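Local coordinates for protein AGR_L_2016p (Agrobacterium tumefaciens, PDB 2GVH) that probably hydrolyses acyl-CoA thioesters to free fatty acids and coenzyme A, as a protein with two hotdog-fold thioesterase domains, at residues D33-F36 / N41-G44; T45-T50 / I87-E92; V112-T115 / Q120-T123; V160-I165 / I183-K188. All blocks are in the same frame, centred on the assembly; numbering follows the deposited sequence.

Contact 1 (D33-F36 / N41-G44); sequences DIVF and NHHG
The His42 imidazole reaches from the short helix 40-46 to the end of strand 29-35. It meets Asp33, Ile34 and Val35 with different sides of its ring. Asp33 and His42 approach each other from opposite directions. The carboxylate comes to the ring edge, with its plane turned 58° from the ring plane. His42 NE2 gives Asp33 OD2 a weak, bent hydrogen bond of 2.9 Å. The carbonyl of Ile34 also sits at the edge, in the ring plane, with Ile34 O 3.1 Å from His42 CE1. Val35 takes one face instead. Its CG2 lies 4.0 Å from the ring centroid of His42, a CH-pi contact near the ring's margin. CG1, the other branch of Val35, turns to the next residue of the helix and packs 4.2 Å from His43 CB. The extended first torsion of His42 (chi1 -159°) carries the ring across to the strand. Asp33 OD1 accepts a second weak bond from Ile34 N, at 2.9 Å. Asn41 of a second subunit packs on His42. The contact ties helix 40-46 to strand 29-35 at one side of the sheet of the first hotdog domain. Oxygens thus meet the imidazole at its edge, and a methyl group meets its face. As the Asp33 bond is weak, the ring's position probably depends on packing, with Val35 over the face, as well as on the carboxylate.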
loop_
_atom_site.group_PDB
_atom_site.type_symbol
_atom_site.label_atom_id
_atom_site.label_comp_id
_atom_site.label_asym_id
_atom_site.label_seq_id
_atom_site.Cartn_x
_atom_site.Cartn_y
_atom_site.Cartn_z
ATOM N N ASP B 33 10.291 -0.089 11.500
ATOM C CA ASP B 33 9.816 -1.005 10.486
ATOM C C ASP B 33 10.549 -2.338 10.543
ATOM O O ASP B 33 11.726 -2.392 10.811
ATOM C CB ASP B 33 9.986 -0.394 9.116
ATOM C CG ASP B 33 9.151 -1.114 8.044
ATOM O OD1 ASP B 33 8.247 -1.934 8.394
ATOM O OD2 ASP B 33 9.403 -0.867 6.836
ATOM N N ILE B 34 9.848 -3.420 10.299
ATOM C CA ILE B 34 10.470 -4.744 10.276
ATOM C C ILE B 34 10.743 -5.213 8.876
ATOM O O ILE B 34 9.857 -5.162 8.059
ATOM C CB ILE B 34 9.569 -5.769 10.894
ATOM C CG1 ILE B 34 9.279 -5.386 12.316
ATOM C CG2 ILE B 34 10.227 -7.160 10.854
ATOM C CD1 ILE B 34 7.871 -5.650 12.636
ATOM N N VAL B 35 11.955 -5.687 8.605
ATOM C CA VAL B 35 12.230 -6.410 7.344
ATOM C C VAL B 35 12.421 -7.879 7.708
ATOM O O VAL B 35 13.377 -8.216 8.397
ATOM C CB VAL B 35 13.521 -5.887 6.663
ATOM C CG1 VAL B 35 13.854 -6.681 5.427
ATOM C CG2 VAL B 35 13.402 -4.446 6.321
ATOM N N PHE B 36 11.532 -8.743 7.256
ATOM C CA PHE B 36 11.625 -10.186 7.559
ATOM C C PHE B 36 12.691 -10.954 6.778
ATOM O O PHE B 36 12.994 -10.598 5.643
ATOM C CB PHE B 36 10.276 -10.872 7.300
ATOM C CG PHE B 36 9.250 -10.586 8.334
ATOM C CD1 PHE B 36 8.425 -9.475 8.231
ATOM C CD2 PHE B 36 9.112 -11.412 9.430
ATOM C CE1 PHE B 36 7.467 -9.187 9.224
ATOM C CE2 PHE B 36 8.161 -11.134 10.422
ATOM C CZ PHE B 36 7.341 -10.027 10.317
ATOM N N ASN B 41 12.337 -7.995 -1.553
ATOM C CA ASN B 41 11.709 -6.759 -2.054
ATOM C C ASN B 41 11.768 -5.622 -1.027
ATOM O O ASN B 41 12.226 -4.508 -1.325
ATOM C CB ASN B 41 10.250 -7.023 -2.483
ATOM C CG ASN B 41 9.573 -5.782 -3.065
ATOM O OD1 ASN B 41 10.137 -5.099 -3.933
ATOM N ND2 ASN B 41 8.361 -5.483 -2.582
ATOM N N HIS B 42 11.314 -5.918 0.184
ATOM C CA HIS B 42 11.411 -4.963 1.266
ATOM C C HIS B 42 12.881 -4.615 1.574
ATOM O O HIS B 42 13.259 -3.434 1.746
ATOM C CB HIS B 42 10.683 -5.485 2.503
ATOM C CG HIS B 42 10.299 -4.412 3.469
ATOM N ND1 HIS B 42 10.027 -4.670 4.794
ATOM C CD2 HIS B 42 10.152 -3.075 3.306
ATOM C CE1 HIS B 42 9.715 -3.539 5.405
ATOM N NE2 HIS B 42 9.780 -2.557 4.525
ATOM N N HIS B 43 13.718 -5.645 1.616
ATOM C CA HIS B 43 15.132 -5.430 1.868
ATOM C C HIS B 43 15.671 -4.444 0.839
ATOM O O HIS B 43 16.210 -3.397 1.198
ATOM C CB HIS B 43 15.901 -6.754 1.814
ATOM C CG HIS B 43 17.280 -6.665 2.391
ATOM N ND1 HIS B 43 18.345 -6.124 1.698
ATOM C CD2 HIS B 43 17.768 -7.038 3.597
ATOM C CE1 HIS B 43 19.429 -6.172 2.447
ATOM N NE2 HIS B 43 19.105 -6.722 3.605
ATOM N N GLY B 44 15.451 -4.776 -0.431
ATOM C CA GLY B 44 15.985 -4.021 -1.561
ATOM C C GLY B 44 15.469 -2.599 -1.671
ATOM O O GLY B 44 16.117 -1.756 -2.285
#

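Contact 2 (T45-T50 / I87-E92); sequences TLFGGT and IGHIVE
Phe47 drives the edge of its ring into the face of His89 from the middle of an inverse gamma turn, just where one helix stops and another is about to start. The pair is T-shaped. The ring centroids of Phe47 and His89 are 5.6 Å apart and the planes stand at 76°. The touching atom is Phe47 CZ, which lies over the His89 face, off its centre and 4.1 Å from ND1 of His89. The first torsion of Phe47 sets CG opposite its carbonyl carbon (chi1 -60°), and the ring extends from there to the strand. Leu46 covers a face of the neighbouring Phe47 ring, with Leu46 CD2 over the ring centre. The same methyl touches the strand, 3.9 Å from Val91 CG2. Leu46 and Val91 run side by side in opposite senses, and Phe47 CZ is a looser neighbour at 4.4 Å from Val91 CG2. No hydrogen bond crosses the contact, so it is held by aromatic and apolar packing alone. All four touching side chains are buried. Met111 and Ala113 of strand 104-115 pack against Phe47 as well, and His89 also meets the ring of His122. After the turn, Gly48 takes the N-cap position of helix 49-67. Within the turn region, Thr50 N bonds to Thr45 O at 2.7 Å. The short helix and turn lie against the sheet just before helix 49-67, the long helix that the sheet wraps in the hotdog fold of the thioesterase superfamily.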
loop_
_atom_site.group_PDB
_atom_site.type_symbol
_atom_site.label_atom_id
_atom_site.label_comp_id
_atom_site.label_asym_id
_atom_site.label_seq_id
_atom_site.Cartn_x
_atom_site.Cartn_y
_atom_site.Cartn_z
ATOM N N THR B 45 14.294 -2.340 -1.089
ATOM C CA THR B 45 13.694 -1.016 -1.130
ATOM C C THR B 45 13.976 -0.233 0.130
ATOM O O THR B 45 14.189 0.976 0.077
ATOM C CB THR B 45 12.163 -1.058 -1.336
ATOM O OG1 THR B 45 11.555 -1.917 -0.358
ATOM C CG2 THR B 45 11.821 -1.509 -2.743
ATOM N N LEU B 46 13.971 -0.924 1.262
ATOM C CA LEU B 46 14.226 -0.271 2.531
ATOM C C LEU B 46 15.690 0.129 2.678
ATOM O O LEU B 46 15.988 1.206 3.168
ATOM C CB LEU B 46 13.788 -1.158 3.684
ATOM C CG LEU B 46 13.721 -0.383 4.990
ATOM C CD1 LEU B 46 12.398 -0.563 5.646
ATOM C CD2 LEU B 46 14.827 -0.859 5.874
ATOM N N PHE B 47 16.610 -0.734 2.271
ATOM C CA PHE B 47 18.003 -0.325 2.182
ATOM C C PHE B 47 18.176 0.202 0.772
ATOM O O PHE B 47 18.807 -0.412 -0.112
ATOM C CB PHE B 47 18.911 -1.494 2.507
ATOM C CG PHE B 47 18.696 -2.047 3.881
ATOM C CD1 PHE B 47 19.136 -1.352 4.990
ATOM C CD2 PHE B 47 18.047 -3.270 4.062
ATOM C CE1 PHE B 47 18.943 -1.846 6.256
ATOM C CE2 PHE B 47 17.862 -3.790 5.324
ATOM C CZ PHE B 47 18.309 -3.064 6.430
ATOM N N GLY B 48 17.554 1.353 0.569
ATOM C CA GLY B 48 17.294 1.912 -0.755
ATOM C C GLY B 48 16.356 3.066 -0.499
ATOM O O GLY B 48 16.359 3.664 0.606
ATOM N N GLY B 49 15.529 3.351 -1.498
ATOM C CA GLY B 49 14.719 4.567 -1.526
ATOM C C GLY B 49 13.689 4.635 -0.418
ATOM O O GLY B 49 13.436 5.706 0.146
ATOM N N THR B 50 13.102 3.493 -0.090
ATOM C CA THR B 50 12.106 3.484 0.930
ATOM C C THR B 50 12.739 3.860 2.244
ATOM O O THR B 50 12.143 4.653 3.031
ATOM C CB THR B 50 11.395 2.144 1.017
ATOM O OG1 THR B 50 10.791 1.869 -0.253
ATOM C CG2 THR B 50 10.296 2.183 2.049
ATOM N N ILE B 87 19.815 -10.836 5.604
ATOM C CA ILE B 87 19.081 -11.339 6.776
ATOM C C ILE B 87 17.836 -10.469 7.117
ATOM O O ILE B 87 17.412 -9.591 6.327
ATOM C CB ILE B 87 20.046 -11.452 8.017
ATOM N N GLY B 88 17.250 -10.703 8.290
ATOM C CA GLY B 88 16.095 -9.908 8.727
ATOM C C GLY B 88 16.470 -8.873 9.760
ATOM O O GLY B 88 17.378 -9.120 10.558
ATOM N N HIS B 89 15.765 -7.732 9.777
ATOM C CA HIS B 89 16.117 -6.623 10.665
ATOM C C HIS B 89 14.919 -5.885 11.314
ATOM O O HIS B 89 13.906 -5.606 10.685
ATOM C CB HIS B 89 16.945 -5.579 9.884
ATOM C CG HIS B 89 18.287 -6.067 9.440
ATOM N ND1 HIS B 89 18.477 -6.775 8.268
ATOM C CD2 HIS B 89 19.507 -5.959 10.019
ATOM C CE1 HIS B 89 19.758 -7.077 8.143
ATOM N NE2 HIS B 89 20.401 -6.592 9.191
ATOM N N ILE B 90 15.041 -5.519 12.573
ATOM C CA ILE B 90 14.182 -4.450 13.053
ATOM C C ILE B 90 14.882 -3.129 12.814
ATOM O O ILE B 90 16.008 -2.940 13.272
ATOM C CB ILE B 90 13.852 -4.523 14.529
ATOM C CG1 ILE B 90 13.065 -5.772 14.839
ATOM C CG2 ILE B 90 12.996 -3.353 14.876
ATOM C CD1 ILE B 90 12.984 -6.073 16.336
ATOM N N VAL B 91 14.213 -2.216 12.119
ATOM C CA VAL B 91 14.861 -0.968 11.687
ATOM C C VAL B 91 14.253 0.229 12.357
ATOM O O VAL B 91 13.053 0.465 12.248
ATOM C CB VAL B 91 14.838 -0.831 10.138
ATOM C CG1 VAL B 91 15.720 0.261 9.691
ATOM C CG2 VAL B 91 15.390 -2.092 9.563
ATOM N N GLU B 92 15.064 0.980 13.059
ATOM C CA GLU B 92 14.549 2.093 13.828
ATOM C C GLU B 92 14.977 3.416 13.265
ATOM O O GLU B 92 16.148 3.644 13.070
ATOM C CB GLU B 92 15.007 2.000 15.275
ATOM C CG GLU B 92 14.243 2.929 16.196
ATOM C CD GLU B 92 14.717 2.912 17.645
ATOM O OE1 GLU B 92 15.591 2.116 18.002
ATOM O OE2 GLU B 92 14.227 3.734 18.444
#

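Contact 3 (V112-T115 / Q120-T123); sequences VAET and QQHT
Thr115 lays its CG2 methyl over one face of the His122 ring, 3.9 Å from the centroid and nearest to CE1. This CH-pi contact joins two strands close to the turn between them. The other branch of Thr115, the hydroxyl, turns to the backbone of Gln120. With chi1 at 54°, OG1 sits between the backbone N and the carbonyl carbon, and from there it accepts an almost perfectly straight bond from Gln120 N, 2.9 Å to Thr115 OG1. The hydroxyl is also hydrogen-bonded to the backbone O of Ile117, inside the turn. Thr115 N in turn gives a bond to Gln120 O at 2.9 Å. Gln120 is thus gripped through both its N and its O by one threonine. Its extended side chain passes Thr115 at a slant, and Gln120 OE1 receives a weak bond from His122 NE2. Further along, His122 N bonds to Ala113 O at 2.8 Å, nearly straight at 173°. Beyond this the pairing becomes irregular. Ala113 N finds the hydroxyl oxygen of Thr123, and the bond is weak (3.2 Å to Thr123 OG1). On the face opposite Ala113 and Thr123, Glu114 and Gln121 form a non-hydrogen-bonded pair and touch through their CG carbons, 4.2 Å from Glu114 CG to Gln121 CG. The carboxylate of Glu114 goes to Arg119 in a salt bridge. Phe47 packs on Ala113 and Pro84 on Thr123, both from loops. The segments are the two arms of a beta hairpin, strands 104-115 and 121-133, in the antiparallel sheet of the first hotdog domain.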
loop_
_atom_site.group_PDB
_atom_site.type_symbol
_atom_site.label_atom_id
_atom_site.label_comp_id
_atom_site.label_asym_id
_atom_site.label_seq_id
_atom_site.Cartn_x
_atom_site.Cartn_y
_atom_site.Cartn_z
ATOM N N VAL B 112 18.933 2.935 12.210
ATOM C CA VAL B 112 19.681 1.828 12.722
ATOM C C VAL B 112 19.002 0.474 12.476
ATOM O O VAL B 112 17.875 0.241 12.860
ATOM C CB VAL B 112 19.910 1.998 14.208
ATOM C CG1 VAL B 112 20.596 0.752 14.753
ATOM C CG2 VAL B 112 20.742 3.280 14.477
ATOM N N ALA B 113 19.718 -0.435 11.861
ATOM C CA ALA B 113 19.173 -1.738 11.627
ATOM C C ALA B 113 19.831 -2.714 12.569
ATOM O O ALA B 113 21.055 -2.738 12.666
ATOM C CB ALA B 113 19.410 -2.135 10.184
ATOM N N GLU B 114 19.027 -3.511 13.271
ATOM C CA GLU B 114 19.535 -4.569 14.138
ATOM C C GLU B 114 18.995 -5.909 13.669
ATOM O O GLU B 114 17.810 -5.996 13.383
ATOM C CB GLU B 114 19.101 -4.307 15.572
ATOM C CG GLU B 114 19.903 -3.243 16.255
ATOM C CD GLU B 114 19.395 -2.873 17.648
ATOM O OE1 GLU B 114 18.864 -3.751 18.380
ATOM O OE2 GLU B 114 19.545 -1.682 18.014
ATOM N N THR B 115 19.828 -6.952 13.598
ATOM C CA THR B 115 19.329 -8.248 13.168
ATOM C C THR B 115 18.224 -8.668 14.109
ATOM O O THR B 115 18.261 -8.347 15.294
ATOM C CB THR B 115 20.385 -9.387 13.156
ATOM O OG1 THR B 115 21.020 -9.474 14.424
ATOM C CG2 THR B 115 21.409 -9.181 12.100
ATOM N N GLN B 120 22.290 -7.647 16.327
ATOM C CA GLN B 120 23.556 -7.028 16.002
ATOM C C GLN B 120 23.272 -5.812 15.153
ATOM O O GLN B 120 22.492 -5.890 14.191
ATOM C CB GLN B 120 24.419 -7.968 15.199
ATOM C CG GLN B 120 24.478 -9.397 15.708
ATOM C CD GLN B 120 25.006 -10.329 14.634
ATOM O OE1 GLN B 120 24.932 -10.005 13.443
ATOM N NE2 GLN B 120 25.484 -11.500 15.031
ATOM N N GLN B 121 23.908 -4.690 15.481
ATOM C CA GLN B 121 23.730 -3.492 14.696
ATOM C C GLN B 121 24.491 -3.599 13.370
ATOM O O GLN B 121 25.706 -3.773 13.359
ATOM C CB GLN B 121 24.212 -2.285 15.438
ATOM C CG GLN B 121 23.975 -2.272 16.907
ATOM C CD GLN B 121 24.654 -1.052 17.483
ATOM O OE1 GLN B 121 25.843 -1.096 17.845
ATOM N NE2 GLN B 121 23.940 0.074 17.487
ATOM N N HIS B 122 23.763 -3.478 12.259
ATOM C CA HIS B 122 24.339 -3.648 10.944
ATOM C C HIS B 122 24.465 -2.355 10.180
ATOM O O HIS B 122 25.318 -2.224 9.298
ATOM C CB HIS B 122 23.515 -4.599 10.109
ATOM C CG HIS B 122 23.941 -6.010 10.242
ATOM N ND1 HIS B 122 23.436 -7.013 9.450
ATOM C CD2 HIS B 122 24.826 -6.594 11.080
ATOM C CE1 HIS B 122 23.982 -8.161 9.806
ATOM N NE2 HIS B 122 24.832 -7.930 10.791
ATOM N N THR B 123 23.593 -1.407 10.459
ATOM C CA THR B 123 23.733 -0.098 9.827
ATOM C C THR B 123 23.562 0.974 10.849
ATOM O O THR B 123 23.046 0.744 11.921
ATOM C CB THR B 123 22.679 0.267 8.714
ATOM O OG1 THR B 123 21.406 0.520 9.314
ATOM C CG2 THR B 123 22.580 -0.790 7.569
#

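Contact 4 (V160-I165 / I183-K188); sequences VTMVEI and IAYMTK
The Tyr185 ring has backbone at its edge and side chains on both sides of its plane. Met162 O lies at the edge, in the ring plane, 3.9 Å from Tyr185 CZ. Glu164 CB comes in obliquely from one side and touches Tyr185 CE1 at 3.5 Å. The selenomethionine Met162 is on the opposite side of the plane, also oblique. Its SE is 5.1 Å from the ring centroid of Tyr185, 39° off the normal, a Met-aromatic contact. The Met162 and Tyr185 side chains pass alongside, heading opposite ways. The very close approach of Met162 CG to the hydroxyl is doubtful. Tyr185 reaches the strand because its CG stands opposite the backbone N (chi1 -171°), pointing the ring out from the helix. Strand 160-165 pairs with strand 220-231 of the second hotdog sheet, and Val163 is also backbone-bonded to Arg30 of strand 29-35, where the two sheets meet. Helix 179-198 is the long helix that the second sheet wraps. The axes of the two short segments come within 10.4 Å. Val222 and Ala224 of the neighbouring strand also pack on Tyr185. Glu164 touches the ring only with the root of its side chain, which then bends away. Glu164 OE1 accepts a 2.6 Å bond from Ile165 N through its anti lone pair, and OE2 forms a salt bridge to Arg57. The bend at chi2 (41°) turns the carboxylate toward these partners. Lys188 NZ stays 5.4 Å from Glu164 OE2, so any attraction there would act at a distance. On the helix, Thr187 OG1 donates to Ile183 O at 3.1 Å, alongside the backbone bond from Thr187 N.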
loop_
_atom_site.group_PDB
_atom_site.type_symbol
_atom_site.label_atom_id
_atom_site.label_comp_id
_atom_site.label_asym_id
_atom_site.label_seq_id
_atom_site.Cartn_x
_atom_site.Cartn_y
_atom_site.Cartn_z
ATOM N N VAL B 160 9.486 -0.054 24.491
ATOM C CA VAL B 160 9.394 0.514 23.154
ATOM C C VAL B 160 8.305 1.588 23.061
ATOM O O VAL B 160 7.160 1.307 23.408
ATOM C CB VAL B 160 8.937 -0.583 22.119
ATOM C CG1 VAL B 160 9.080 -0.062 20.778
ATOM C CG2 VAL B 160 9.783 -1.846 22.245
ATOM N N THR B 161 8.641 2.775 22.541
ATOM C CA THR B 161 7.664 3.841 22.250
ATOM C C THR B 161 7.809 4.194 20.777
ATOM O O THR B 161 8.827 4.731 20.391
ATOM C CB THR B 161 8.012 5.126 23.030
ATOM O OG1 THR B 161 7.957 4.853 24.431
ATOM C CG2 THR B 161 7.089 6.343 22.643
HETATM N N MSE B 162 6.824 3.894 19.933
HETATM C CA MSE B 162 6.984 4.148 18.493
HETATM C C MSE B 162 5.771 4.819 17.881
HETATM O O MSE B 162 4.648 4.573 18.315
HETATM C CB MSE B 162 7.340 2.869 17.766
HETATM C CG MSE B 162 6.140 1.927 17.550
HETATM SE SE MSE B 162 6.717 0.106 16.833
HETATM C CE MSE B 162 7.293 -0.294 18.297
ATOM N N VAL B 163 5.989 5.657 16.871
ATOM C CA VAL B 163 4.884 6.350 16.188
ATOM C C VAL B 163 4.783 5.959 14.709
ATOM O O VAL B 163 5.674 5.353 14.155
ATOM C CB VAL B 163 4.972 7.892 16.300
ATOM C CG1 VAL B 163 5.221 8.338 17.711
ATOM C CG2 VAL B 163 6.051 8.398 15.420
ATOM N N GLU B 164 3.678 6.323 14.093
ATOM C CA GLU B 164 3.465 6.145 12.665
ATOM C C GLU B 164 2.326 7.092 12.325
ATOM O O GLU B 164 1.545 7.483 13.207
ATOM C CB GLU B 164 3.078 4.695 12.327
ATOM C CG GLU B 164 2.965 4.371 10.811
ATOM C CD GLU B 164 4.064 5.000 9.936
ATOM O OE1 GLU B 164 3.983 6.210 9.630
ATOM O OE2 GLU B 164 5.001 4.277 9.549
ATOM N N ILE B 165 2.225 7.469 11.062
ATOM C CA ILE B 165 1.113 8.302 10.637
ATOM C C ILE B 165 -0.019 7.398 10.234
ATOM O O ILE B 165 0.219 6.250 9.872
ATOM C CB ILE B 165 1.518 9.161 9.469
ATOM C CG1 ILE B 165 2.398 10.283 9.978
ATOM C CG2 ILE B 165 0.304 9.779 8.792
ATOM C CD1 ILE B 165 3.320 10.791 8.938
ATOM N N ILE B 183 -5.114 -2.285 15.605
ATOM C CA ILE B 183 -4.731 -3.481 16.316
ATOM C C ILE B 183 -3.414 -3.943 15.721
ATOM O O ILE B 183 -2.492 -4.307 16.454
ATOM C CB ILE B 183 -5.809 -4.562 16.215
ATOM C CG1 ILE B 183 -6.918 -4.324 17.239
ATOM C CG2 ILE B 183 -5.256 -6.008 16.470
ATOM C CD1 ILE B 183 -8.192 -5.073 16.865
ATOM N N ALA B 184 -3.309 -3.880 14.400
ATOM C CA ALA B 184 -2.135 -4.438 13.707
ATOM C C ALA B 184 -0.899 -3.633 14.103
ATOM O O ALA B 184 0.158 -4.172 14.320
ATOM C CB ALA B 184 -2.329 -4.436 12.216
ATOM N N TYR B 185 -1.052 -2.341 14.274
ATOM C CA TYR B 185 0.061 -1.549 14.741
ATOM C C TYR B 185 0.454 -1.997 16.155
ATOM O O TYR B 185 1.638 -2.104 16.477
ATOM C CB TYR B 185 -0.245 -0.062 14.643
ATOM C CG TYR B 185 0.958 0.807 14.915
ATOM C CD1 TYR B 185 1.989 0.934 13.975
ATOM C CD2 TYR B 185 1.092 1.475 16.125
ATOM C CE1 TYR B 185 3.130 1.726 14.226
ATOM C CE2 TYR B 185 2.211 2.255 16.384
ATOM C CZ TYR B 185 3.228 2.379 15.454
ATOM O OH TYR B 185 4.325 3.185 15.783
HETATM N N MSE B 186 -0.516 -2.375 16.963
HETATM C CA MSE B 186 -0.188 -2.742 18.311
HETATM C C MSE B 186 0.577 -4.028 18.292
HETATM O O MSE B 186 1.486 -4.221 19.079
HETATM C CB MSE B 186 -1.437 -2.883 19.160
HETATM C CG MSE B 186 -2.142 -1.600 19.374
HETATM SE SE MSE B 186 -3.898 -1.958 20.148
HETATM C CE MSE B 186 -3.382 -1.995 22.049
ATOM N N THR B 187 0.199 -4.907 17.396
ATOM C CA THR B 187 0.850 -6.166 17.232
ATOM C C THR B 187 2.268 -5.982 16.734
ATOM O O THR B 187 3.194 -6.532 17.306
ATOM C CB THR B 187 0.056 -7.065 16.251
ATOM O OG1 THR B 187 -1.290 -7.137 16.698
ATOM C CG2 THR B 187 0.601 -8.478 16.257
ATOM N N LYS B 188 2.450 -5.239 15.653
ATOM C CA LYS B 188 3.797 -4.770 15.268
ATOM C C LYS B 188 4.619 -4.359 16.510
ATOM O O LYS B 188 5.688 -4.898 16.736
ATOM C CB LYS B 188 3.711 -3.620 14.289
ATOM C CG LYS B 188 5.013 -3.322 13.607
ATOM C CD LYS B 188 4.895 -2.083 12.796
ATOM C CE LYS B 188 5.510 -2.258 11.429
ATOM N NZ LYS B 188 5.206 -1.012 10.664
#

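Contacts 1, 2 and 3 follow one sheet of the first hotdog domain. Contacts 1 and 2 have centres about 5 Å apart and share helix 40-46. Strands 29-35 and 89-100 join them, with Val35 O 2.8 Å from His89 N. Contact 2 passes to contact 3 in the same way, with Ile90 N 2.9 Å from Glu114 O. Contact 4 belongs to the second domain, its centre about 17 Å from that of contact 1. Its strand 160-165 is backbone-bonded to strand 29-35 of contact 1 (Val163 with Arg30), and Ile34 CD1 packs 3.8 Å from Lys188 CG. A bound sodium ion, about 13 Å from the His42 side chain and about 12 Å from that of Glu164, takes no direct part.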